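Local coordinates for FERM, ARHGEF and pleckstrin domain-containing protein 2 (Mus musculus, PDB 6D2K) that activates RAC1 as a guanine nucleotide exchange factor and takes part in semaphorin responses, actin remodelling and integrin regulation, at residues A[11-14]-A[15-19]; A[164-167]-A[168-172]; A[276-279]-A[280-284]. All coordinates share one frame; numbering follows the deposited sequence.

The FERM module of this longer exchange factor illustrates how short-range side-chain contacts finish the elements of a three-lobed fold. Contact 1 turns the first hairpin of the ubiquitin-like lobe, contact 2 lies in the C-terminal part of helix 161-168 and the residues after it, in the helical central lobe, and contact 3 lies near the end of the long helix of the PH-like lobe. None touches another: centres are about 28 Å apart for contacts 1 and 2, about 26 Å for contacts 1 and 3, and about 38 Å for contacts 2 and 3. Contacts 1 and 3 approach most closely, about 13 Å between nearest atoms. The exchange activity is that of the whole protein.

Contact 1 of 3, residues A[11-14]-A[15-19]; sequences RVKL and LDSTV
The first hairpin of the ubiquitin-like FERM lobe reverses here between strands 8-13 and 19-24, closing with a type I turn and a G1 beta bulge in which Leu14 meets both Ser17 and Thr18. Leu14 N bonds to Thr18 O at 2.8 Å, almost straight (174° at the hydrogen), while Leu14 O takes Ser17 N at 3.0 Å, the donor standing above the carbonyl plane. Ser17 has a positive phi (82°), as the bulge position requires, and beyond it Lys13 and Val19 form a non-hydrogen-bonded antiparallel pair. On the exposed side of the turn, Asp16 OD2 accepts twice: from Thr18 N at 3.0 Å, an Asx turn, and from Thr18 OG1 at 2.6 Å on the syn side of the carboxylate. Thr18 OG1, set between its backbone N and carbonyl carbon (chi1 61°), is thereby brought to the Asp16 carboxylate and lies 3.5 Å from Leu14 CD1. Lys13 NZ gives Ser17 O a weak hydrogen bond. Leu15 turns to Leu103 and Leu106 of the central lobe's helix 98-113. With two donors from one residue gripping a single oxygen, the Asp16 carboxylate is held against rotation, and its negative charge would probably be partly offset.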
loop_
_atom_site.group_PDB
_atom_site.type_symbol
_atom_site.label_atom_id
_atom_site.label_comp_id
_atom_site.label_asym_id
_atom_site.label_seq_id
_atom_site.Cartn_x
_atom_site.Cartn_y
_atom_site.Cartn_z
ATOM N N ARG A 11 8.257 -9.864 -14.853
ATOM C CA ARG A 11 6.851 -10.184 -14.634
ATOM C C ARG A 11 6.232 -9.138 -13.716
ATOM O O ARG A 11 6.751 -8.879 -12.628
ATOM C CB ARG A 11 6.711 -11.576 -14.019
ATOM C CG ARG A 11 7.220 -12.702 -14.921
ATOM C CD ARG A 11 7.124 -14.072 -14.254
ATOM N NE ARG A 11 5.748 -14.467 -13.961
ATOM C CZ ARG A 11 4.871 -14.869 -14.879
ATOM N NH1 ARG A 11 5.219 -14.919 -16.160
ATOM N NH2 ARG A 11 3.641 -15.217 -14.518
ATOM N N VAL A 12 5.136 -8.529 -14.157
ATOM C CA VAL A 12 4.463 -7.542 -13.317
ATOM C C VAL A 12 3.104 -8.066 -12.905
ATOM O O VAL A 12 2.236 -8.270 -13.748
ATOM C CB VAL A 12 4.342 -6.167 -14.000
ATOM C CG1 VAL A 12 3.513 -5.211 -13.124
ATOM C CG2 VAL A 12 5.729 -5.588 -14.235
ATOM N N LYS A 13 2.943 -8.324 -11.612
ATOM C CA LYS A 13 1.670 -8.800 -11.088
ATOM C C LYS A 13 0.777 -7.595 -10.856
ATOM O O LYS A 13 1.119 -6.710 -10.090
ATOM C CB LYS A 13 1.875 -9.585 -9.792
ATOM C CG LYS A 13 0.595 -10.226 -9.253
ATOM C CD LYS A 13 0.873 -11.072 -8.012
ATOM C CE LYS A 13 -0.340 -11.925 -7.640
ATOM N NZ LYS A 13 -0.671 -12.919 -8.702
ATOM N N LEU A 14 -0.369 -7.569 -11.532
ATOM C CA LEU A 14 -1.273 -6.424 -11.490
ATOM C C LEU A 14 -2.231 -6.571 -10.319
ATOM O O LEU A 14 -2.215 -7.585 -9.637
ATOM C CB LEU A 14 -2.018 -6.311 -12.822
ATOM C CG LEU A 14 -1.075 -6.109 -14.019
ATOM C CD1 LEU A 14 -1.812 -6.172 -15.339
ATOM C CD2 LEU A 14 -0.315 -4.793 -13.890
ATOM N N LEU A 15 -3.050 -5.549 -10.069
ATOM C CA LEU A 15 -3.899 -5.535 -8.878
ATOM C C LEU A 15 -5.070 -6.530 -8.959
ATOM O O LEU A 15 -5.621 -6.936 -7.932
ATOM C CB LEU A 15 -4.401 -4.119 -8.591
ATOM C CG LEU A 15 -3.465 -3.287 -7.707
ATOM C CD1 LEU A 15 -3.820 -1.807 -7.769
ATOM C CD2 LEU A 15 -3.503 -3.807 -6.266
ATOM N N ASP A 16 -5.430 -6.930 -10.172
ATOM C CA ASP A 16 -6.432 -7.986 -10.357
ATOM C C ASP A 16 -5.809 -9.396 -10.365
ATOM O O ASP A 16 -6.496 -10.392 -10.631
ATOM C CB ASP A 16 -7.255 -7.733 -11.625
ATOM C CG ASP A 16 -6.403 -7.721 -12.883
ATOM O OD1 ASP A 16 -6.909 -7.336 -13.962
ATOM O OD2 ASP A 16 -5.224 -8.103 -12.788
ATOM N N SER A 17 -4.510 -9.467 -10.084
ATOM C CA SER A 17 -3.777 -10.730 -9.959
ATOM C C SER A 17 -3.325 -11.325 -11.296
ATOM O O SER A 17 -2.618 -12.329 -11.324
ATOM C CB SER A 17 -4.562 -11.763 -9.144
ATOM O OG SER A 17 -4.133 -11.774 -7.794
ATOM N N THR A 18 -3.724 -10.702 -12.397
ATOM C CA THR A 18 -3.174 -11.076 -13.692
ATOM C C THR A 18 -1.703 -10.671 -13.770
ATOM O O THR A 18 -1.252 -9.795 -13.030
ATOM C CB THR A 18 -3.936 -10.429 -14.852
ATOM O OG1 THR A 18 -3.848 -9.001 -14.771
ATOM C CG2 THR A 18 -5.396 -10.842 -14.813
ATOM N N VAL A 19 -0.960 -11.320 -14.661
ATOM C CA VAL A 19 0.467 -11.040 -14.814
ATOM C C VAL A 19 0.741 -10.585 -16.240
ATOM O O VAL A 19 0.257 -11.197 -17.202
ATOM C CB VAL A 19 1.323 -12.272 -14.470
ATOM C CG1 VAL A 19 2.813 -11.985 -14.679
ATOM C CG2 VAL A 19 1.072 -12.718 -13.034
#

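Contact 2 of 3, residues A[164-167]-A[168-172]; sequences ILDF and HQRHT
Phe167 O lies over the centre of the His171 imidazole, 3.3 Å from its plane, the tight side of the contact. The carbonyl meets the ring face while it accepts Arg170 N (2.9 Å) from above the carbonyl plane. In addition His171 NE2 bonds to Ser129 and the imidazole stacks on His130, both of helix 121-136. Buried His168 bonds to Asp144 through ND1, and its backbone N closes a turn on Ile164 O at 3.0 Å. This is the C-terminal part of helix 161-168 in the all-helical central FERM lobe, ahead of helix 176-187. Replacing His171 by an alanine would probably leave Ser129 without its imidazole partner, remove the stack on His130 and take the ring from the Phe167 carbonyl. The other flank is looser and faces solvent. Arg170, extended from CG to NE (chi2 179°), runs alongside Phe167 and turns a face of its guanidinium to the ring edge, with Phe167 CD1 3.7 Å above the guanidinium centre and the planes 70° apart. Asp166 OD2 comes to the guanidinium edge only as a long salt bridge, 3.8 Å from Arg170 NE; a water donates to that OD2 at 2.6 Å and accepts weakly from Arg170 NE.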
loop_
_atom_site.group_PDB
_atom_site.type_symbol
_atom_site.label_atom_id
_atom_site.label_comp_id
_atom_site.label_asym_id
_atom_site.label_seq_id
_atom_site.Cartn_x
_atom_site.Cartn_y
_atom_site.Cartn_z
ATOM N N ILE A 164 -21.243 -12.265 5.373
ATOM C CA ILE A 164 -20.932 -11.771 4.030
ATOM C C ILE A 164 -22.162 -11.870 3.110
ATOM O O ILE A 164 -22.503 -10.918 2.415
ATOM C CB ILE A 164 -19.759 -12.548 3.399
ATOM C CG1 ILE A 164 -18.456 -12.239 4.146
ATOM C CG2 ILE A 164 -19.635 -12.175 1.927
ATOM C CD1 ILE A 164 -17.314 -13.192 3.820
ATOM N N LEU A 165 -22.805 -13.036 3.128
ATOM C CA LEU A 165 -24.003 -13.309 2.339
ATOM C C LEU A 165 -25.147 -12.391 2.739
ATOM O O LEU A 165 -25.861 -11.847 1.894
ATOM C CB LEU A 165 -24.442 -14.760 2.547
ATOM C CG LEU A 165 -23.972 -15.865 1.596
ATOM C CD1 LEU A 165 -22.743 -15.468 0.791
ATOM C CD2 LEU A 165 -23.738 -17.160 2.376
ATOM N N ASP A 166 -25.329 -12.243 4.043
ATOM C CA ASP A 166 -26.354 -11.371 4.604
ATOM C C ASP A 166 -26.225 -9.924 4.117
ATOM O O ASP A 166 -27.202 -9.309 3.688
ATOM C CB ASP A 166 -26.274 -11.448 6.135
ATOM C CG ASP A 166 -27.241 -10.505 6.837
ATOM O OD1 ASP A 166 -27.373 -10.620 8.075
ATOM O OD2 ASP A 166 -27.857 -9.646 6.176
ATOM N N PHE A 167 -25.017 -9.377 4.174
ATOM C CA PHE A 167 -24.787 -8.015 3.704
ATOM C C PHE A 167 -24.946 -7.912 2.179
ATOM O O PHE A 167 -25.487 -6.929 1.675
ATOM C CB PHE A 167 -23.384 -7.515 4.101
ATOM C CG PHE A 167 -23.242 -7.130 5.552
ATOM C CD1 PHE A 167 -24.058 -6.167 6.112
ATOM C CD2 PHE A 167 -22.238 -7.685 6.332
ATOM C CE1 PHE A 167 -23.930 -5.806 7.444
ATOM C CE2 PHE A 167 -22.090 -7.327 7.657
ATOM C CZ PHE A 167 -22.937 -6.377 8.215
ATOM N N HIS A 168 -24.436 -8.900 1.448
ATOM C CA HIS A 168 -24.505 -8.858 -0.008
ATOM C C HIS A 168 -25.949 -8.759 -0.499
ATOM O O HIS A 168 -26.226 -8.072 -1.479
ATOM C CB HIS A 168 -23.820 -10.078 -0.615
ATOM C CG HIS A 168 -23.648 -9.998 -2.101
ATOM N ND1 HIS A 168 -23.366 -11.102 -2.873
ATOM C CD2 HIS A 168 -23.724 -8.950 -2.955
ATOM C CE1 HIS A 168 -23.259 -10.736 -4.138
ATOM N NE2 HIS A 168 -23.484 -9.437 -4.218
ATOM N N GLN A 169 -26.865 -9.428 0.198
ATOM C CA GLN A 169 -28.279 -9.387 -0.179
ATOM C C GLN A 169 -28.832 -7.966 -0.170
ATOM O O GLN A 169 -29.834 -7.680 -0.836
ATOM C CB GLN A 169 -29.112 -10.269 0.755
ATOM C CG GLN A 169 -28.835 -11.735 0.617
ATOM C CD GLN A 169 -29.521 -12.555 1.691
ATOM O OE1 GLN A 169 -30.747 -12.534 1.816
ATOM N NE2 GLN A 169 -28.732 -13.291 2.467
ATOM N N ARG A 170 -28.187 -7.073 0.573
ATOM C CA ARG A 170 -28.646 -5.693 0.683
ATOM C C ARG A 170 -28.251 -4.824 -0.510
ATOM O O ARG A 170 -28.720 -3.697 -0.629
ATOM C CB ARG A 170 -28.090 -5.034 1.952
ATOM C CG ARG A 170 -28.289 -5.840 3.214
ATOM C CD ARG A 170 -27.688 -5.123 4.417
ATOM N NE ARG A 170 -27.925 -5.883 5.634
ATOM C CZ ARG A 170 -27.700 -5.420 6.860
ATOM N NH1 ARG A 170 -27.231 -4.192 7.034
ATOM N NH2 ARG A 170 -27.948 -6.190 7.908
ATOM N N HIS A 171 -27.363 -5.326 -1.371
ATOM C CA HIS A 171 -26.764 -4.476 -2.401
ATOM C C HIS A 171 -27.384 -4.651 -3.771
ATOM O O HIS A 171 -26.778 -4.267 -4.768
ATOM C CB HIS A 171 -25.266 -4.755 -2.533
ATOM C CG HIS A 171 -24.525 -4.702 -1.237
ATOM N ND1 HIS A 171 -24.889 -3.873 -0.198
ATOM C CD2 HIS A 171 -23.415 -5.364 -0.823
ATOM C CE1 HIS A 171 -24.047 -4.034 0.809
ATOM N NE2 HIS A 171 -23.139 -4.930 0.454
ATOM N N THR A 172 -28.585 -5.222 -3.798
ATOM C CA THR A 172 -29.325 -5.464 -5.028
ATOM C C THR A 172 -29.253 -4.304 -6.013
ATOM O O THR A 172 -29.561 -3.168 -5.675
ATOM C CB THR A 172 -30.797 -5.739 -4.697
ATOM O OG1 THR A 172 -30.862 -6.846 -3.793
ATOM C CG2 THR A 172 -31.564 -6.082 -5.959
HETATM O O HOH W 1 -29.778 -8.603 4.789
#

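Contact 3 of 3, residues A[276-279]-A[280-284]; sequences ICVE and YHTFF
Ile276 O receives Tyr280 N at 2.9 Å, and the same i to i+4 step repeats from Cys277 O to His281 N, Val278 O to Thr282 N and Glu279 O to Phe283 N, so the backbone is continuous alpha-helix across the join. On one flank of it Ile276 and Tyr280 lie side by side and point the same way. The isoleucine carries its CG1 branch anti to the backbone N (chi1 -169°), and this brings CG1 and CD1 along the phenol ring: Ile276 CG1 is 3.9 Å from Tyr280 CD2, and Ile276 CD1 meets the ring at its edge, in its plane, rather than over a face. The near edge of the ring also approaches the backbone, with Tyr280 CD2 3.5 Å from Ile276 O. At the far end the buried hydroxyl is satisfied, because Tyr280 OH bonds to Lys86 O and Phe88 N in the segment that follows strand 79-85. The bonds at OH fix where the far end of the ring lies, and with Ile276 along one edge the side chain probably keeps its direction. Glu279, its chain extended beyond CG, uses OE1 in a salt bridge to Lys86, so one lysine residue serves two members of the helix, by its amine and by its carbonyl. A turn further on, Phe283 CD2 stands 3.4 Å above the centre of the Phe284 ring, edge against face, while the Phe283 ring itself stacks with Phe87. Ile276, Cys277 and Tyr280 together rest on Val212 of strand 207-213. A C-terminal helix capping one end of the antiparallel beta sandwich is characteristic of the PH-like fold; in this FERM module helix 267-284 also grips, through Tyr280, Glu279 and Phe283, the connection leading from the ubiquitin-like lobe to the helical one.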
loop_
_atom_site.group_PDB
_atom_site.type_symbol
_atom_site.label_atom_id
_atom_site.label_comp_id
_atom_site.label_asym_id
_atom_site.label_seq_id
_atom_site.Cartn_x
_atom_site.Cartn_y
_atom_site.Cartn_z
ATOM N N ILE A 276 10.236 6.744 2.205
ATOM C CA ILE A 276 8.784 6.804 2.009
ATOM C C ILE A 276 8.192 7.982 2.775
ATOM O O ILE A 276 7.217 8.594 2.322
ATOM C CB ILE A 276 8.065 5.468 2.337
ATOM C CG1 ILE A 276 6.595 5.510 1.859
ATOM C CG2 ILE A 276 8.086 5.188 3.815
ATOM C CD1 ILE A 276 6.432 5.669 0.361
ATOM N N CYS A 277 8.782 8.331 3.918
ATOM C CA CYS A 277 8.302 9.511 4.648
ATOM C C CYS A 277 8.553 10.792 3.866
ATOM O O CYS A 277 7.671 11.641 3.751
ATOM C CB CYS A 277 8.946 9.636 6.022
ATOM S SG CYS A 277 8.405 8.439 7.231
ATOM N N VAL A 278 9.764 10.947 3.346
ATOM C CA VAL A 278 10.068 12.127 2.555
ATOM C C VAL A 278 9.146 12.199 1.336
ATOM O O VAL A 278 8.624 13.262 1.002
ATOM C CB VAL A 278 11.535 12.145 2.122
ATOM C CG1 VAL A 278 11.760 13.255 1.105
ATOM C CG2 VAL A 278 12.427 12.330 3.351
ATOM N N GLU A 279 8.922 11.067 0.679
ATOM C CA GLU A 279 8.029 11.056 -0.473
ATOM C C GLU A 279 6.581 11.424 -0.120
ATOM O O GLU A 279 5.937 12.153 -0.872
ATOM C CB GLU A 279 8.122 9.724 -1.213
ATOM C CG GLU A 279 9.477 9.548 -1.898
ATOM C CD GLU A 279 9.607 8.234 -2.628
ATOM O OE1 GLU A 279 8.775 7.335 -2.406
ATOM O OE2 GLU A 279 10.555 8.102 -3.420
ATOM N N TYR A 280 6.085 10.929 1.013
ATOM C CA TYR A 280 4.749 11.286 1.498
ATOM C C TYR A 280 4.625 12.776 1.775
ATOM O O TYR A 280 3.634 13.419 1.380
ATOM C CB TYR A 280 4.381 10.465 2.747
ATOM C CG TYR A 280 3.386 9.359 2.466
ATOM C CD1 TYR A 280 2.044 9.512 2.781
ATOM C CD2 TYR A 280 3.787 8.169 1.877
ATOM C CE1 TYR A 280 1.116 8.506 2.512
ATOM C CE2 TYR A 280 2.859 7.148 1.608
ATOM C CZ TYR A 280 1.533 7.331 1.936
ATOM O OH TYR A 280 0.602 6.325 1.672
ATOM N N HIS A 281 5.622 13.322 2.454
ATOM C CA HIS A 281 5.604 14.742 2.724
ATOM C C HIS A 281 5.533 15.534 1.424
ATOM O O HIS A 281 4.728 16.451 1.304
ATOM C CB HIS A 281 6.825 15.202 3.513
ATOM C CG HIS A 281 6.878 16.690 3.646
ATOM N ND1 HIS A 281 6.195 17.372 4.630
ATOM C CD2 HIS A 281 7.456 17.631 2.865
ATOM C CE1 HIS A 281 6.390 18.670 4.476
ATOM N NE2 HIS A 281 7.154 18.853 3.414
ATOM N N THR A 282 6.391 15.211 0.461
ATOM C CA THR A 282 6.402 15.909 -0.821
ATOM C C THR A 282 5.061 15.773 -1.564
ATOM O O THR A 282 4.564 16.733 -2.162
ATOM C CB THR A 282 7.540 15.381 -1.731
ATOM O OG1 THR A 282 8.803 15.602 -1.092
ATOM C CG2 THR A 282 7.530 16.085 -3.079
ATOM N N PHE A 283 4.479 14.579 -1.521
ATOM C CA PHE A 283 3.223 14.322 -2.229
ATOM C C PHE A 283 2.048 15.100 -1.645
ATOM O O PHE A 283 1.224 15.649 -2.384
ATOM C CB PHE A 283 2.905 12.816 -2.212
ATOM C CG PHE A 283 1.819 12.403 -3.173
ATOM C CD1 PHE A 283 2.109 12.180 -4.506
ATOM C CD2 PHE A 283 0.512 12.212 -2.736
ATOM C CE1 PHE A 283 1.120 11.784 -5.396
ATOM C CE2 PHE A 283 -0.491 11.812 -3.636
ATOM C CZ PHE A 283 -0.187 11.600 -4.952
ATOM N N PHE A 284 1.966 15.141 -0.322
ATOM C CA PHE A 284 0.771 15.642 0.356
ATOM C C PHE A 284 0.916 17.040 0.932
ATOM O O PHE A 284 -0.058 17.608 1.422
ATOM C CB PHE A 284 0.333 14.674 1.460
ATOM C CG PHE A 284 -0.318 13.429 0.932
ATOM C CD1 PHE A 284 -1.544 13.510 0.292
ATOM C CD2 PHE A 284 0.289 12.193 1.043
ATOM C CE1 PHE A 284 -2.155 12.386 -0.228
ATOM C CE2 PHE A 284 -0.324 11.062 0.527
ATOM C CZ PHE A 284 -1.540 11.156 -0.111
#